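Local structure of beta-lactamase (Klebsiella pneumoniae, 6KBY) at residues 183-187 / 188-192; 230-234 / 235-239; 333-336 / 337-340. The protein probably hydrolyses the beta-lactam ring of antibiotics to a substituted beta-amino acid, as a class C beta-lactamase, and here carries adenosine monophosphate in its ligand pocket. One frame throughout, in Å; residues are numbered along the deposited sequence.

Contact 1 (183-187 / 188-192)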
loop_
_atom_site.group_PDB
_atom_site.type_symbol
_atom_site.label_atom_id
_atom_site.label_comp_id
_atom_site.label_asym_id
_atom_site.label_seq_id
_atom_site.Cartn_x
_atom_site.Cartn_y
_atom_site.Cartn_z
ATOM N N THR A 183 6.708 16.441 -3.901
ATOM C CA THR A 183 7.924 15.995 -3.225
ATOM C C THR A 183 8.157 14.493 -3.347
ATOM O O THR A 183 9.166 14.074 -3.919
ATOM C CB THR A 183 7.954 16.440 -1.754
ATOM O OG1 THR A 183 8.015 17.870 -1.700
ATOM C CG2 THR A 183 9.182 15.866 -1.049
ATOM N N LEU A 184 7.243 13.662 -2.840
ATOM C CA LEU A 184 7.560 12.249 -2.650
ATOM C C LEU A 184 7.650 11.498 -3.974
ATOM O O LEU A 184 8.681 10.888 -4.284
ATOM C CB LEU A 184 6.550 11.589 -1.716
ATOM C CG LEU A 184 6.857 10.108 -1.473
ATOM C CD1 LEU A 184 8.206 9.916 -0.804
ATOM C CD2 LEU A 184 5.759 9.424 -0.678
ATOM N N LEU A 185 6.573 11.503 -4.759
ATOM C CA LEU A 185 6.608 10.770 -6.020
ATOM C C LEU A 185 7.698 11.274 -6.957
ATOM O O LEU A 185 8.396 10.434 -7.552
ATOM C CB LEU A 185 5.219 10.737 -6.678
ATOM C CG LEU A 185 4.117 10.068 -5.849
ATOM C CD1 LEU A 185 2.761 10.284 -6.490
ATOM C CD2 LEU A 185 4.399 8.581 -5.661
ATOM N N PRO A 186 7.914 12.585 -7.128
ATOM C CA PRO A 186 9.042 13.015 -7.969
ATOM C C PRO A 186 10.393 12.527 -7.474
ATOM O O PRO A 186 11.212 12.085 -8.287
ATOM C CB PRO A 186 8.924 14.546 -7.956
ATOM C CG PRO A 186 7.468 14.792 -7.752
ATOM C CD PRO A 186 7.031 13.718 -6.791
ATOM N N GLN A 187 10.648 12.587 -6.165
ATOM C CA GLN A 187 11.934 12.127 -5.637
ATOM C C GLN A 187 12.121 10.626 -5.824
ATOM O O GLN A 187 13.261 10.151 -5.932
ATOM C CB GLN A 187 12.082 12.498 -4.159
ATOM C CG GLN A 187 12.401 13.962 -3.882
ATOM C CD GLN A 187 12.921 14.179 -2.469
ATOM O OE1 GLN A 187 13.639 13.339 -1.922
ATOM N NE2 GLN A 187 12.561 15.307 -1.869
ATOM N N LEU A 188 11.027 9.864 -5.854
ATOM C CA LEU A 188 11.094 8.436 -6.133
ATOM C C LEU A 188 11.161 8.128 -7.622
ATOM O O LEU A 188 11.262 6.954 -7.992
ATOM C CB LEU A 188 9.893 7.723 -5.513
ATOM C CG LEU A 188 9.798 7.789 -3.988
ATOM C CD1 LEU A 188 8.461 7.254 -3.518
ATOM C CD2 LEU A 188 10.938 7.014 -3.350
ATOM N N GLY A 189 11.107 9.141 -8.485
ATOM C CA GLY A 189 11.120 8.888 -9.909
ATOM C C GLY A 189 9.845 8.282 -10.437
ATOM O O GLY A 189 9.858 7.651 -11.495
ATOM N N MET A 190 8.733 8.458 -9.726
ATOM C CA MET A 190 7.455 7.864 -10.104
ATOM C C MET A 190 6.627 8.935 -10.806
ATOM O O MET A 190 5.769 9.595 -10.218
ATOM C CB MET A 190 6.768 7.280 -8.873
ATOM C CG MET A 190 7.553 6.117 -8.275
ATOM S SD MET A 190 6.930 5.566 -6.686
ATOM C CE MET A 190 5.396 4.779 -7.181
ATOM N N HIS A 191 6.911 9.112 -12.094
ATOM C CA HIS A 191 6.347 10.208 -12.870
ATOM C C HIS A 191 4.974 9.901 -13.436
ATOM O O HIS A 191 4.316 10.815 -13.945
ATOM C CB HIS A 191 7.312 10.613 -13.988
ATOM C CG HIS A 191 8.679 10.970 -13.494
ATOM N ND1 HIS A 191 8.906 12.029 -12.642
ATOM C CD2 HIS A 191 9.884 10.397 -13.714
ATOM C CE1 HIS A 191 10.196 12.099 -12.367
ATOM N NE2 HIS A 191 10.812 11.120 -13.004
ATOM N N HIS A 192 4.519 8.657 -13.344
ATOM C CA HIS A 192 3.189 8.266 -13.793
ATOM C C HIS A 192 2.379 7.694 -12.639
ATOM O O HIS A 192 1.694 6.673 -12.752
ATOM C CB HIS A 192 3.278 7.373 -15.023
ATOM C CG HIS A 192 3.974 8.050 -16.160
ATOM N ND1 HIS A 192 5.343 8.008 -16.325
ATOM C CD2 HIS A 192 3.501 8.856 -17.140
ATOM C CE1 HIS A 192 5.677 8.723 -17.386
ATOM N NE2 HIS A 192 4.579 9.251 -17.897
#

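Contact 2 (230-234 / 235-239)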
loop_
_atom_site.group_PDB
_atom_site.type_symbol
_atom_site.label_atom_id
_atom_site.label_comp_id
_atom_site.label_asym_id
_atom_site.label_seq_id
_atom_site.Cartn_x
_atom_site.Cartn_y
_atom_site.Cartn_z
ATOM N N ILE A 230 -4.105 6.723 -4.610
ATOM C CA ILE A 230 -3.090 6.634 -5.662
ATOM C C ILE A 230 -3.625 5.904 -6.891
ATOM O O ILE A 230 -4.244 4.834 -6.782
ATOM C CB ILE A 230 -1.814 5.959 -5.130
ATOM C CG1 ILE A 230 -1.137 6.829 -4.063
ATOM C CG2 ILE A 230 -0.858 5.627 -6.270
ATOM C CD1 ILE A 230 -0.377 8.030 -4.605
ATOM N N LYS A 231 -3.343 6.468 -8.071
ATOM C CA LYS A 231 -3.456 5.791 -9.356
ATOM C C LYS A 231 -2.056 5.737 -9.952
ATOM O O LYS A 231 -1.339 6.743 -9.929
ATOM C CB LYS A 231 -4.381 6.564 -10.308
ATOM C CG LYS A 231 -5.830 6.693 -9.846
ATOM C CD LYS A 231 -6.010 7.940 -8.962
ATOM C CE LYS A 231 -7.293 7.943 -8.185
ATOM N NZ LYS A 231 -7.252 9.197 -7.421
ATOM N N THR A 232 -1.658 4.577 -10.477
ATOM C CA THR A 232 -0.263 4.391 -10.862
ATOM C C THR A 232 -0.151 3.232 -11.848
ATOM O O THR A 232 -1.105 2.484 -12.075
ATOM C CB THR A 232 0.599 4.179 -9.613
ATOM O OG1 THR A 232 1.976 4.089 -9.978
ATOM C CG2 THR A 232 0.188 2.917 -8.889
ATOM N N THR A 233 1.032 3.103 -12.438
ATOM C CA THR A 233 1.338 2.005 -13.345
ATOM C C THR A 233 2.097 0.912 -12.601
ATOM O O THR A 233 2.728 1.149 -11.566
ATOM C CB THR A 233 2.200 2.472 -14.522
ATOM O OG1 THR A 233 3.482 2.864 -14.022
ATOM C CG2 THR A 233 1.547 3.634 -15.267
ATOM N N SER A 234 2.054 -0.296 -13.163
ATOM C CA SER A 234 2.844 -1.375 -12.583
ATOM C C SER A 234 4.336 -1.071 -12.647
ATOM O O SER A 234 5.086 -1.453 -11.744
ATOM C CB SER A 234 2.532 -2.692 -13.285
ATOM O OG SER A 234 2.918 -2.631 -14.645
ATOM N N SER A 235 4.783 -0.359 -13.686
ATOM C CA SER A 235 6.197 -0.009 -13.786
ATOM C C SER A 235 6.617 0.964 -12.691
ATOM O O SER A 235 7.696 0.817 -12.105
ATOM C CB SER A 235 6.487 0.567 -15.168
ATOM O OG SER A 235 6.339 -0.430 -16.165
ATOM N N ASP A 236 5.789 1.973 -12.412
ATOM C CA ASP A 236 6.111 2.879 -11.311
ATOM C C ASP A 236 6.128 2.142 -9.980
ATOM O O ASP A 236 6.993 2.395 -9.135
ATOM C CB ASP A 236 5.122 4.045 -11.245
ATOM C CG ASP A 236 5.578 5.258 -12.041
ATOM O OD1 ASP A 236 6.440 5.118 -12.940
ATOM O OD2 ASP A 236 5.048 6.361 -11.775
ATOM N N LEU A 237 5.167 1.243 -9.761
ATOM C CA LEU A 237 5.177 0.498 -8.508
ATOM C C LEU A 237 6.346 -0.468 -8.428
ATOM O O LEU A 237 6.862 -0.712 -7.335
ATOM C CB LEU A 237 3.861 -0.235 -8.289
ATOM C CG LEU A 237 2.708 0.657 -7.846
ATOM C CD1 LEU A 237 1.424 -0.160 -7.780
ATOM C CD2 LEU A 237 2.991 1.325 -6.501
ATOM N N LEU A 238 6.787 -1.026 -9.556
ATOM C CA LEU A 238 7.979 -1.861 -9.491
ATOM C C LEU A 238 9.198 -1.030 -9.112
ATOM O O LEU A 238 10.065 -1.494 -8.362
ATOM C CB LEU A 238 8.201 -2.611 -10.801
ATOM C CG LEU A 238 9.200 -3.773 -10.711
ATOM C CD1 LEU A 238 8.672 -4.881 -9.802
ATOM C CD2 LEU A 238 9.527 -4.314 -12.093
ATOM N N ARG A 239 9.278 0.207 -9.608
ATOM C CA ARG A 239 10.349 1.099 -9.175
ATOM C C ARG A 239 10.272 1.350 -7.670
ATOM O O ARG A 239 11.292 1.337 -6.973
ATOM C CB ARG A 239 10.276 2.413 -9.951
ATOM C CG ARG A 239 11.402 3.364 -9.613
ATOM C CD ARG A 239 11.437 4.607 -10.493
ATOM N NE ARG A 239 12.425 5.540 -9.966
ATOM C CZ ARG A 239 13.718 5.511 -10.273
ATOM N NH1 ARG A 239 14.184 4.608 -11.128
ATOM N NH2 ARG A 239 14.548 6.387 -9.723
HETATM O O HOH W 1 5.195 4.243 -15.604
#

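Contact 3 (333-336 / 337-340)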
loop_
_atom_site.group_PDB
_atom_site.type_symbol
_atom_site.label_atom_id
_atom_site.label_comp_id
_atom_site.label_asym_id
_atom_site.label_seq_id
_atom_site.Cartn_x
_atom_site.Cartn_y
_atom_site.Cartn_z
ATOM N N ALA A 333 4.219 -7.597 -3.023
ATOM C CA ALA A 333 5.031 -8.345 -2.071
ATOM C C ALA A 333 6.485 -8.304 -2.512
ATOM O O ALA A 333 6.778 -8.325 -3.712
ATOM C CB ALA A 333 4.577 -9.805 -1.959
ATOM N N PHE A 334 7.398 -8.261 -1.544
ATOM C CA PHE A 334 8.813 -8.320 -1.871
ATOM C C PHE A 334 9.595 -8.927 -0.716
ATOM O O PHE A 334 9.192 -8.829 0.448
ATOM C CB PHE A 334 9.376 -6.963 -2.329
ATOM C CG PHE A 334 9.260 -5.844 -1.313
ATOM C CD1 PHE A 334 8.083 -5.123 -1.166
ATOM C CD2 PHE A 334 10.349 -5.485 -0.535
ATOM C CE1 PHE A 334 7.996 -4.082 -0.255
ATOM C CE2 PHE A 334 10.270 -4.447 0.377
ATOM C CZ PHE A 334 9.091 -3.748 0.518
ATOM N N VAL A 335 10.706 -9.559 -1.061
ATOM C CA VAL A 335 11.598 -10.201 -0.106
ATOM C C VAL A 335 12.979 -9.594 -0.288
ATOM O O VAL A 335 13.705 -9.950 -1.219
ATOM C CB VAL A 335 11.635 -11.727 -0.316
ATOM C CG1 VAL A 335 12.587 -12.373 0.674
ATOM C CG2 VAL A 335 10.241 -12.334 -0.206
ATOM N N PRO A 336 13.376 -8.656 0.577
ATOM C CA PRO A 336 14.644 -7.944 0.322
ATOM C C PRO A 336 15.859 -8.855 0.237
ATOM O O PRO A 336 16.746 -8.621 -0.594
ATOM C CB PRO A 336 14.718 -6.932 1.474
ATOM C CG PRO A 336 13.266 -6.702 1.851
ATOM C CD PRO A 336 12.611 -8.055 1.686
ATOM N N ALA A 337 15.900 -9.926 1.034
ATOM C CA ALA A 337 17.052 -10.826 1.011
ATOM C C ALA A 337 17.248 -11.464 -0.353
ATOM O O ALA A 337 18.375 -11.831 -0.712
ATOM C CB ALA A 337 16.866 -11.932 2.043
ATOM N N LYS A 338 16.174 -11.630 -1.113
ATOM C CA LYS A 338 16.236 -12.247 -2.424
ATOM C C LYS A 338 16.152 -11.228 -3.550
ATOM O O LYS A 338 16.189 -11.618 -4.720
ATOM C CB LYS A 338 15.124 -13.291 -2.559
ATOM C CG LYS A 338 15.179 -14.393 -1.502
ATOM C CD LYS A 338 16.540 -15.077 -1.450
ATOM C CE LYS A 338 16.543 -16.198 -0.427
ATOM N NZ LYS A 338 17.907 -16.769 -0.233
ATOM N N LYS A 339 16.068 -9.941 -3.223
ATOM C CA LYS A 339 15.885 -8.872 -4.203
ATOM C C LYS A 339 14.820 -9.249 -5.225
ATOM O O LYS A 339 14.973 -9.082 -6.439
ATOM C CB LYS A 339 17.199 -8.452 -4.858
ATOM C CG LYS A 339 18.296 -8.065 -3.876
ATOM C CD LYS A 339 18.024 -6.770 -3.118
ATOM C CE LYS A 339 19.193 -6.476 -2.184
ATOM N NZ LYS A 339 19.123 -5.129 -1.557
ATOM N N MET A 340 13.723 -9.789 -4.723
ATOM C CA MET A 340 12.639 -10.171 -5.601
ATOM C C MET A 340 11.356 -9.512 -5.134
ATOM O O MET A 340 11.139 -9.309 -3.933
ATOM C CB MET A 340 12.487 -11.672 -5.719
ATOM C CG MET A 340 12.061 -12.347 -4.476
ATOM S SD MET A 340 11.952 -14.120 -4.748
ATOM C CE MET A 340 13.461 -14.502 -5.607
#

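Contact 1 (183-187 / 188-192)
Leu184 and Leu188 meet one turn apart where helix 176-187 runs out, and the next residues bond back to Leu185 and Pro186. Backbone hydrogen bonds set the geometry. Leu188 N gives a normal helical bond to Leu184 O (3.0 Å), approached nearly along the C=O axis, and a weak second one to Leu185 O. The oxygen of Leu185 is also gripped by Met190 N at 3.0 Å, with an N-H...O angle of 162°. Inside that turn Gly189 N reaches Pro186 O at 3.0 Å; the donor stands above the carbonyl plane rather than on a lone pair. Gly189 carries the positive phi (72°) that takes the chain out of the helical path.

Apolar side chains line the buried side. In Leu184, chi1 near -179° sets CG beside the carbonyl carbon, on the side of Leu188, and chi2 brings CD1 to within 3.8 Å of Leu188 CD1. Leu188 CG sits off the end of the same residue's carbonyl, 3.3 Å from Leu184 O. Beyond the turn, Leu185 CD2 comes to 4.1 Å from Met190 SD, the two side chains crossing at a slant. Phe76 of helix 72-86 packs on both Leu185 and Met190, while Met256 of helix 255-262 touches Leu184 and Leu188.

On the outer side, the His191 ring has Gly189 C over one face, offset toward the rim. Positive phi at Gly189 with the two bonds back from Gly189 N and Met190 N make this a Schellman motif, the C-terminal cap that ends helix 176-187 and leads toward strand 193-194.

Contact 2 (230-234 / 235-239)
Thr233 caps the N-terminus of helix 234-244 through a side-chain bond to Asp236 N, in a buried bend where the short strand 231-232 passes into the helix. Thr233 OG1 accepts from Asp236 N at 3.0 Å with an N-H...O angle of 165°. Its position between the backbone N and the carbonyl carbon (chi1 66°) turns the hydroxyl back over the first turn. A water hydrogen-bonded to Thr233 OG1 (2.7 Å) donates to Asp236 OD1 at 3.1 Å, bridging cap and carboxylate. The helical bonds begin at once: Leu237 N to Thr233 O, 3.0 Å, and Leu238 N to Ser234 O, 2.8 Å.

Thr232 points its side chain at the helix. Its methyl CG2 presses on Leu237 CD1 at 3.5 Å, a tight pair, while Thr232 OG1 lies 3.4 Å from Asp236 CB. Leu237 continues this apolar patch onto Leu72 and Phe76 of helix 72-86. Ser193 OG bonds both Thr232 OG1 and Asp236 OD2. Hydrogen bonds to both carboxylate oxygens, OD1 from the water and OD2 from Ser193, together with the nearby helix N-terminus, would favour the ionised form of Asp236.

Contact 3 (333-336 / 337-340)
Val335 and Met340 face one another across a tight beta hairpin turn, their side chains on the same face of the sheet, with Val335 CB 4.2 Å from Met340 CG. They form an antiparallel hydrogen-bonded pair: Val335 N donates to Met340 O at 2.9 Å. The carbonyl of Met340 also receives a CH...O contact, Phe334 CA lying 3.3 Å from Met340 O.

Lys338 runs alongside Val335, both pointing the same way. Val335 CG1, anti to the backbone N (chi1 179°), touches Lys338 CG at 3.9 Å. The side chain of Lys339 turns away instead, but, bent at chi2 (-69°), it passes across the oxygen end of the Pro336 carbonyl, with Lys339 CD 3.4 Å from Pro336 O. The same oxygen accepts from Lys339 N, and Lys338 N bonds to Val335 O at 3.0 Å; in both tight-turn bonds the donor stands above the carbonyl plane. The backbone of Lys339, at positive phi (45°), and that of Met340 are both set opposite Val335, a G1 beta bulge.

The turn joins strands 328-335 and 340-346, neighbours in the large antiparallel sheet. Val335 and Ala333 lie on Trp318 of strand 317-325. The Phe334 ring meets that of Trp279 edge-to-face and packs on Val241 and Asn244 of helix 234-244, while Lys339 NZ bonds to Met245 O just past that helix's end.

How the contacts relate
Along the chain the three contacts come in series: a helix end, a helix start and a hairpin turn. Contacts 1 and 2 have centres about 10 Å apart and touch directly, through Leu188 O with Arg239 NE and His192 N with Asp236 OD2, tying the end of helix 176-187 to the first turns of helix 234-244. Strand 231-232 of contact 2 pairs with strand 193-194, which follows contact 1, in the small three-stranded sheet. Contact 3 touches neither, its centre about 17 Å from that of contact 2 and 22 Å from that of contact 1. Near the start of helix 234-244 Leu237 packs on strand 340-346; farther along, the helix meets Phe334. It thus lies between the helix 176-187 cap and the large sheet.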